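Local structure of acetylxylan esterase / glucomannan deacetylase (2WAA) at residues 8-21 and 114-128. The protein removes acetyl groups from acetylated xylan and glucomannan, helping to break down plant cell-wall polysaccharides. Sequence-based numbering, arbitrary orientation.
Sequences SSTHTIAASDPHIQ and LKQLTLTGTQFLPAP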
ATOM      1  N   SER A   8      -5.930  13.864  37.162  1.00 20.85           N
ATOM      2  CA  SER A   8      -5.727  12.966  35.992  1.00 17.53           C
ATOM      3  C   SER A   8      -7.041  12.728  35.222  1.00 14.67           C
ATOM      4  O   SER A   8      -8.054  12.425  35.846  1.00 11.31           O
ATOM      5  CB  SER A   8      -5.175  11.601  36.420  1.00 17.54           C
ATOM      6  OG  SER A   8      -4.761  10.877  35.254  1.00 18.63           O
ATOM      7  N   SER A   9      -7.004  12.841  33.879  1.00 13.73           N
ATOM      8  CA  SER A   9      -8.177  12.638  33.013  1.00 10.93           C
ATOM      9  C   SER A   9      -7.779  11.792  31.796  1.00 10.51           C
ATOM     10  O   SER A   9      -6.586  11.732  31.428  1.00 10.47           O
ATOM     11  CB  SER A   9      -8.772  13.983  32.546  1.00 10.97           C
ATOM     12  OG  SER A   9      -7.842  14.740  31.779  1.00 13.86           O
ATOM     13  N   THR A  10      -8.756  11.103  31.205  1.00  9.89           N
ATOM     14  CA  THR A  10      -8.531  10.424  29.916  1.00  8.06           C
ATOM     15  C   THR A  10      -9.466  11.001  28.853  1.00  8.66           C
ATOM     16  O   THR A  10     -10.527  11.605  29.165  1.00  8.73           O
ATOM     17  CB  THR A  10      -8.698   8.918  29.988  1.00  9.13           C
ATOM     18  OG1 THR A  10     -10.078   8.627  30.136  1.00 10.03           O
ATOM     19  CG2 THR A  10      -7.819   8.292  31.155  1.00  9.64           C
ATOM     20  N   HIS A  11      -9.083  10.799  27.600  1.00  7.79           N
ATOM     21  CA  HIS A  11      -9.769  11.389  26.499  1.00  8.95           C
ATOM     22  C   HIS A  11      -9.821  10.320  25.429  1.00  9.71           C
ATOM     23  O   HIS A  11      -8.774   9.895  24.946  1.00  9.01           O
ATOM     24  CB  HIS A  11      -8.940  12.604  26.047  1.00 10.01           C
ATOM     25  CG  HIS A  11      -8.642  13.517  27.188  1.00 10.33           C
ATOM     26  ND1 HIS A  11      -9.501  14.524  27.574  1.00 12.79           N
ATOM     27  CD2 HIS A  11      -7.630  13.509  28.087  1.00 12.83           C
ATOM     28  CE1 HIS A  11      -9.003  15.135  28.634  1.00 11.80           C
ATOM     29  NE2 HIS A  11      -7.870  14.532  28.972  1.00 15.14           N
ATOM     30  N   THR A  12     -11.036   9.873  25.085  1.00  8.34           N
ATOM     31  CA  THR A  12     -11.176   8.764  24.124  1.00  8.41           C
ATOM     32  C   THR A  12     -11.884   9.274  22.883  1.00  8.01           C
ATOM     33  O   THR A  12     -12.903   9.989  22.987  1.00  7.30           O
ATOM     34  CB  THR A  12     -11.908   7.563  24.778  1.00  7.15           C
ATOM     35  OG1 THR A  12     -11.164   7.093  25.904  1.00  8.74           O
ATOM     36  CG2 THR A  12     -12.067   6.396  23.827  1.00  4.86           C
ATOM     37  N   ILE A  13     -11.317   8.989  21.702  1.00  7.76           N
ATOM     38  CA  ILE A  13     -11.955   9.354  20.443  1.00  8.02           C
ATOM     39  C   ILE A  13     -12.077   8.124  19.556  1.00  7.38           C
ATOM     40  O   ILE A  13     -11.332   7.122  19.718  1.00  7.81           O
ATOM     41  CB  ILE A  13     -11.147  10.435  19.677  1.00  7.30           C
ATOM     42  CG1 ILE A  13      -9.744   9.891  19.342  1.00  9.08           C
ATOM     43  CG2 ILE A  13     -11.080  11.719  20.508  1.00 10.16           C
ATOM     44  CD1 ILE A  13      -8.883  10.924  18.544  1.00  9.21           C
ATOM     45  N   ALA A  14     -13.061   8.179  18.655  1.00  8.68           N
ATOM     46  CA  ALA A  14     -13.208   7.111  17.648  1.00  8.45           C
ATOM     47  C   ALA A  14     -12.071   7.162  16.620  1.00  9.17           C
ATOM     48  O   ALA A  14     -11.433   8.203  16.411  1.00  8.72           O
ATOM     49  CB  ALA A  14     -14.570   7.232  16.926  1.00  8.29           C
ATOM     50  N   ALA A  15     -11.822   6.030  15.963  1.00  9.29           N
ATOM     51  CA  ALA A  15     -10.796   5.971  14.950  1.00  8.27           C
ATOM     52  C   ALA A  15     -11.086   6.963  13.790  1.00  9.42           C
ATOM     53  O   ALA A  15     -10.141   7.533  13.191  1.00  8.77           O
ATOM     54  CB  ALA A  15     -10.703   4.525  14.419  1.00  9.23           C
ATOM     55  N   SER A  16     -12.372   7.087  13.478  0.50  9.34           N
ATOM     56  CA  SER A  16     -12.839   8.105  12.581  0.50 10.98           C
ATOM     57  C   SER A  16     -13.128   9.286  13.497  0.50 12.04           C
ATOM     58  O   SER A  16     -14.214   9.451  14.024  0.50 12.64           O
ATOM     59  CB  SER A  16     -14.099   7.630  11.844  0.50 11.46           C
ATOM     60  OG  SER A  16     -14.350   8.416  10.695  0.50 12.23           O
ATOM     61  N   ASP A  17     -12.093  10.040  13.779  1.00 12.10           N
ATOM     62  CA  ASP A  17     -12.239  11.341  14.383  1.00 13.18           C
ATOM     63  C   ASP A  17     -11.231  12.256  13.674  1.00 13.09           C
ATOM     64  O   ASP A  17     -10.188  11.788  13.200  1.00 14.85           O
ATOM     65  CB  ASP A  17     -11.873  11.176  15.874  1.00 13.06           C
ATOM     66  CG  ASP A  17     -11.880  12.471  16.622  1.00 13.82           C
ATOM     67  OD1 ASP A  17     -12.859  12.696  17.369  1.00 12.07           O
ATOM     68  OD2 ASP A  17     -10.939  13.275  16.444  1.00 11.90           O
ATOM     69  N   PRO A  18     -11.550  13.542  13.565  1.00 12.78           N
ATOM     70  CA  PRO A  18     -10.680  14.426  12.786  1.00 12.97           C
ATOM     71  C   PRO A  18      -9.273  14.576  13.341  1.00 12.37           C
ATOM     72  O   PRO A  18      -8.417  15.089  12.637  1.00 12.84           O
ATOM     73  CB  PRO A  18     -11.382  15.795  12.851  1.00 13.70           C
ATOM     74  CG  PRO A  18     -12.654  15.597  13.460  1.00 14.75           C
ATOM     75  CD  PRO A  18     -12.797  14.197  14.017  1.00 13.34           C
ATOM     76  N   HIS A  19      -9.049  14.198  14.602  1.00 10.48           N
ATOM     77  CA  HIS A  19      -7.702  14.272  15.154  1.00  9.93           C
ATOM     78  C   HIS A  19      -6.817  13.153  14.642  1.00  9.72           C
ATOM     79  O   HIS A  19      -5.600  13.240  14.769  1.00 10.93           O
ATOM     80  CB  HIS A  19      -7.693  14.211  16.691  1.00 10.76           C
ATOM     81  CG  HIS A  19      -8.336  15.398  17.341  1.00 12.30           C
ATOM     82  ND1 HIS A  19      -9.685  15.445  17.630  1.00 13.50           N
ATOM     83  CD2 HIS A  19      -7.824  16.579  17.760  1.00 11.89           C
ATOM     84  CE1 HIS A  19      -9.984  16.608  18.196  1.00 13.07           C
ATOM     85  NE2 HIS A  19      -8.869  17.309  18.296  1.00 14.24           N
ATOM     86  N   ILE A  20      -7.414  12.118  14.071  1.00  8.44           N
ATOM     87  CA  ILE A  20      -6.609  11.006  13.556  1.00  8.85           C
ATOM     88  C   ILE A  20      -6.463  11.144  12.031  1.00  8.60           C
ATOM     89  O   ILE A  20      -7.463  11.099  11.278  1.00  9.41           O
ATOM     90  CB  ILE A  20      -7.227   9.659  13.930  1.00  9.13           C
ATOM     91  CG1 ILE A  20      -7.215   9.484  15.449  1.00  9.58           C
ATOM     92  CG2 ILE A  20      -6.406   8.500  13.295  1.00  7.97           C
ATOM     93  CD1 ILE A  20      -7.987   8.340  15.853  1.00 15.55           C
ATOM     94  N   GLN A  21      -5.230  11.391  11.607  1.00  7.93           N
ATOM     95  CA  GLN A  21      -4.871  11.482  10.193  1.00  6.61           C
ATOM     96  C   GLN A  21      -4.851  10.083   9.579  1.00  6.75           C
ATOM     97  O   GLN A  21      -4.447   9.116  10.246  1.00  7.03           O
ATOM     98  CB  GLN A  21      -3.521  12.201  10.042  1.00  7.12           C
ATOM     99  CG  GLN A  21      -3.210  12.549   8.539  1.00  5.04           C
ATOM    100  CD  GLN A  21      -4.364  13.331   7.881  1.00 10.06           C
ATOM    101  OE1 GLN A  21      -5.310  12.753   7.351  1.00  8.34           O
ATOM    102  NE2 GLN A  21      -4.300  14.676   7.935  1.00 11.77           N
ATOM    103  N   LEU A 114      -9.341  -0.524  13.759  1.00  9.65           N
ATOM    104  CA  LEU A 114      -8.984   0.308  14.888  1.00  9.78           C
ATOM    105  C   LEU A 114     -10.309   0.878  15.330  1.00  8.40           C
ATOM    106  O   LEU A 114     -11.013   1.499  14.521  1.00  8.25           O
ATOM    107  CB  LEU A 114      -8.066   1.450  14.439  1.00  9.29           C
ATOM    108  CG  LEU A 114      -7.896   2.515  15.524  1.00 13.73           C
ATOM    109  CD1 LEU A 114      -7.261   1.914  16.758  1.00 13.31           C
ATOM    110  CD2 LEU A 114      -7.045   3.687  14.951  1.00 17.12           C
ATOM    111  N   LYS A 115     -10.689   0.669  16.591  1.00  8.74           N
ATOM    112  CA  LYS A 115     -12.016   1.168  17.052  1.00  9.03           C
ATOM    113  C   LYS A 115     -11.959   2.553  17.704  1.00  8.31           C
ATOM    114  O   LYS A 115     -12.775   3.435  17.407  1.00  8.18           O
ATOM    115  CB  LYS A 115     -12.645   0.185  18.052  1.00  9.00           C
ATOM    116  CG  LYS A 115     -12.869  -1.163  17.409  1.00 12.62           C
ATOM    117  CD  LYS A 115     -13.732  -2.077  18.301  1.00 16.00           C
ATOM    118  CE  LYS A 115     -14.102  -3.371  17.551  1.00 18.49           C
ATOM    119  NZ  LYS A 115     -14.892  -4.302  18.426  1.00 19.91           N
ATOM    120  N   GLN A 116     -11.000   2.725  18.608  1.00  7.98           N
ATOM    121  CA  GLN A 116     -10.946   4.003  19.371  1.00  9.02           C
ATOM    122  C   GLN A 116      -9.595   4.090  20.058  1.00  7.31           C
ATOM    123  O   GLN A 116      -8.891   3.079  20.153  1.00  8.44           O
ATOM    124  CB  GLN A 116     -12.144   4.124  20.367  1.00 10.54           C
ATOM    125  CG  GLN A 116     -12.367   2.921  21.169  1.00 11.28           C
ATOM    126  CD  GLN A 116     -13.672   2.932  22.070  1.00 10.39           C
ATOM    127  OE1 GLN A 116     -13.800   2.057  22.911  1.00 10.28           O
ATOM    128  NE2 GLN A 116     -14.596   3.864  21.867  1.00 11.25           N
ATOM    129  N   LEU A 117      -9.197   5.300  20.449  1.00  8.09           N
ATOM    130  CA  LEU A 117      -7.921   5.547  21.138  0.50  6.95           C
ATOM    131  C   LEU A 117      -8.245   6.232  22.452  1.00  7.70           C
ATOM    132  O   LEU A 117      -9.116   7.135  22.470  1.00  8.12           O
ATOM    133  CB  LEU A 117      -7.070   6.532  20.325  0.50  6.87           C
ATOM    134  CG  LEU A 117      -6.537   6.206  18.935  0.50  6.76           C
ATOM    135  CD1 LEU A 117      -5.685   7.385  18.388  0.50  3.07           C
ATOM    136  CD2 LEU A 117      -5.710   4.900  19.000  0.50  6.93           C
ATOM    137  N   THR A 118      -7.525   5.861  23.512  1.00  8.16           N
ATOM    138  CA  THR A 118      -7.685   6.513  24.811  1.00  7.72           C
ATOM    139  C   THR A 118      -6.333   7.154  25.216  1.00  7.33           C
ATOM    140  O   THR A 118      -5.329   6.458  25.358  1.00  8.22           O
ATOM    141  CB  THR A 118      -8.108   5.538  25.895  1.00  8.05           C
ATOM    142  OG1 THR A 118      -9.427   5.037  25.615  1.00  9.66           O
ATOM    143  CG2 THR A 118      -8.108   6.274  27.297  1.00  8.97           C
ATOM    144  N   LEU A 119      -6.348   8.476  25.400  1.00  7.50           N
ATOM    145  CA  LEU A 119      -5.179   9.242  25.818  1.00  8.04           C
ATOM    146  C   LEU A 119      -5.330   9.535  27.294  1.00  8.75           C
ATOM    147  O   LEU A 119      -6.388  10.053  27.726  1.00  8.95           O
ATOM    148  CB  LEU A 119      -5.176  10.596  25.091  1.00  8.34           C
ATOM    149  CG  LEU A 119      -4.068  11.593  25.546  1.00  6.24           C
ATOM    150  CD1 LEU A 119      -2.691  11.059  25.171  1.00  6.62           C
ATOM    151  CD2 LEU A 119      -4.271  13.031  24.901  1.00  8.10           C
ATOM    152  N   THR A 120      -4.277   9.260  28.050  1.00  9.31           N
ATOM    153  CA  THR A 120      -4.218   9.687  29.441  1.00  9.70           C
ATOM    154  C   THR A 120      -3.383  10.956  29.377  1.00  9.93           C
ATOM    155  O   THR A 120      -2.211  10.922  28.934  1.00  9.50           O
ATOM    156  CB  THR A 120      -3.565   8.634  30.321  1.00  9.71           C
ATOM    157  OG1 THR A 120      -4.358   7.452  30.304  1.00 10.39           O
ATOM    158  CG2 THR A 120      -3.471   9.134  31.792  1.00 10.67           C
ATOM    159  N   GLY A 121      -3.950  12.094  29.765  1.00  9.66           N
ATOM    160  CA  GLY A 121      -3.207  13.347  29.529  1.00 11.24           C
ATOM    161  C   GLY A 121      -4.134  14.488  29.352  1.00 11.52           C
ATOM    162  O   GLY A 121      -5.160  14.546  30.001  1.00 12.38           O
ATOM    163  N   THR A 122      -3.781  15.409  28.474  0.50 11.37           N
ATOM    164  CA  THR A 122      -4.584  16.609  28.363  0.50 10.50           C
ATOM    165  C   THR A 122      -5.445  16.640  27.111  0.50 10.85           C
ATOM    166  O   THR A 122      -6.671  16.824  27.196  0.50 10.13           O
ATOM    167  CB  THR A 122      -3.716  17.873  28.513  0.50 10.53           C
ATOM    168  OG1 THR A 122      -2.627  17.813  27.612  0.50  8.74           O
ATOM    169  CG2 THR A 122      -3.176  17.976  29.941  0.50 12.26           C
ATOM    170  N   GLN A 123      -4.831  16.445  25.950  1.00 10.49           N
ATOM    171  CA  GLN A 123      -5.580  16.568  24.703  1.00 11.13           C
ATOM    172  C   GLN A 123      -4.911  15.942  23.474  1.00 10.40           C
ATOM    173  O   GLN A 123      -3.673  15.808  23.407  1.00  9.70           O
ATOM    174  CB  GLN A 123      -5.812  18.039  24.393  1.00 12.79           C
ATOM    175  CG  GLN A 123      -4.514  18.738  24.000  1.00 15.23           C
ATOM    176  CD  GLN A 123      -4.710  20.210  23.711  1.00 23.53           C
ATOM    177  OE1 GLN A 123      -5.579  20.590  22.925  1.00 25.22           O
ATOM    178  NE2 GLN A 123      -3.889  21.050  24.321  1.00 24.97           N
ATOM    179  N   PHE A 124      -5.742  15.575  22.505  1.00 10.96           N
ATOM    180  CA  PHE A 124      -5.231  15.277  21.190  1.00  9.89           C
ATOM    181  C   PHE A 124      -4.978  16.649  20.525  1.00 11.78           C
ATOM    182  O   PHE A 124      -5.876  17.519  20.497  1.00 11.67           O
ATOM    183  CB  PHE A 124      -6.287  14.512  20.386  1.00 10.96           C
ATOM    184  CG  PHE A 124      -6.474  13.114  20.839  1.00  9.24           C
ATOM    185  CD1 PHE A 124      -5.752  12.098  20.224  1.00  8.48           C
ATOM    186  CD2 PHE A 124      -7.328  12.805  21.907  1.00 10.52           C
ATOM    187  CE1 PHE A 124      -5.878  10.787  20.649  1.00 10.64           C
ATOM    188  CE2 PHE A 124      -7.485  11.500  22.336  1.00 11.70           C
ATOM    189  CZ  PHE A 124      -6.774  10.477  21.722  1.00 10.22           C
ATOM    190  N   LEU A 125      -3.799  16.815  19.938  1.00 10.67           N
ATOM    191  CA  LEU A 125      -3.492  18.020  19.156  1.00 12.13           C
ATOM    192  C   LEU A 125      -4.020  17.868  17.708  1.00 11.89           C
ATOM    193  O   LEU A 125      -4.522  16.802  17.379  1.00 10.52           O
ATOM    194  CB  LEU A 125      -1.988  18.262  19.243  1.00 12.14           C
ATOM    195  CG  LEU A 125      -1.506  18.500  20.703  1.00 15.01           C
ATOM    196  CD1 LEU A 125      -0.003  18.527  20.733  1.00 20.10           C
ATOM    197  CD2 LEU A 125      -2.040  19.816  21.228  1.00 19.08           C
ATOM    198  N   PRO A 126      -3.955  18.936  16.868  1.00 13.04           N
ATOM    199  CA  PRO A 126      -4.427  18.871  15.486  1.00 13.11           C
ATOM    200  C   PRO A 126      -3.720  17.743  14.758  1.00 11.31           C
ATOM    201  O   PRO A 126      -2.540  17.462  15.020  1.00 11.09           O
ATOM    202  CB  PRO A 126      -3.975  20.212  14.871  1.00 13.48           C
ATOM    203  CG  PRO A 126      -3.969  21.157  16.061  1.00 14.98           C
ATOM    204  CD  PRO A 126      -3.387  20.264  17.177  1.00 14.69           C
ATOM    205  N   ALA A 127      -4.471  17.114  13.860  1.00 10.96           N
ATOM    206  CA  ALA A 127      -3.941  16.016  13.056  1.00  9.37           C
ATOM    207  C   ALA A 127      -2.619  16.338  12.352  1.00 10.04           C
ATOM    208  O   ALA A 127      -2.410  17.466  11.836  1.00  9.09           O
ATOM    209  CB  ALA A 127      -4.996  15.594  12.009  1.00  9.77           C
ATOM    210  N   PRO A 128      -1.739  15.332  12.257  1.00  9.85           N
ATOM    211  CA  PRO A 128      -0.530  15.545  11.488  1.00 10.47           C
ATOM    212  C   PRO A 128      -0.928  15.995  10.082  1.00  9.92           C
ATOM    213  O   PRO A 128      -1.914  15.548   9.550  1.00 10.91           O
ATOM    214  CB  PRO A 128       0.112  14.149  11.439  1.00 11.22           C
ATOM    215  CG  PRO A 128      -0.392  13.443  12.678  1.00 10.12           C
ATOM    216  CD  PRO A 128      -1.726  14.064  13.030  1.00 10.31           C
TER
HETATM  217  O   HOH W   1      -4.690  14.196  32.846  1.00 19.46           O
HETATM  218  O   HOH W   2      -7.330  17.917  13.601  0.50  5.76           O
HETATM  219  O   HOH W   3      -3.736  14.387  16.365  1.00  9.26           O
HETATM  220  O   HOH W   4      -6.617  19.704  18.951  1.00 24.05           O
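The Phe124 ring is sandwiched by side chains of two paired strands: Ile13 of strand 10-14 covers one face and Leu119, from before the corner at 120-122, the other. Ile13 CD1 makes a CH-pi contact over the ring centre, 3.7 Å from the centroid; chi1 of 61° puts CG1 between backbone N and carbonyl carbon, and the extended chi2 carries CD1 on over the ring. His11 O meets the edge in plane, 3.3 Å from Phe124 CE2. Strand 10-14 runs antiparallel to 114-119, with paired backbone bonds between His11 and Leu119 and between Ile13 and Leu117. It is an edge strand in the jelly-roll-like N-terminal beta-sandwich of this CE2 esterase; Phe124, from strand 123-124 of the second sheet, points toward the first and also touches Thr45 and Val47 of strand 42-48. On the other face of the pairing, Thr12 OG1 and Thr118 OG1 share a hydrogen bond of 2.7 Å. At the corner, His11 NE2 and Ser9 OG share one of 2.8 Å, and NE2 makes a weak one to Gly121 O. Further on, Asp17 OD2 accepts from His19 ND1, on its syn lone pair, and from His19 N, an Asx turn; the His19 edge meets Leu125 O in plane, 3.3 Å from CD2.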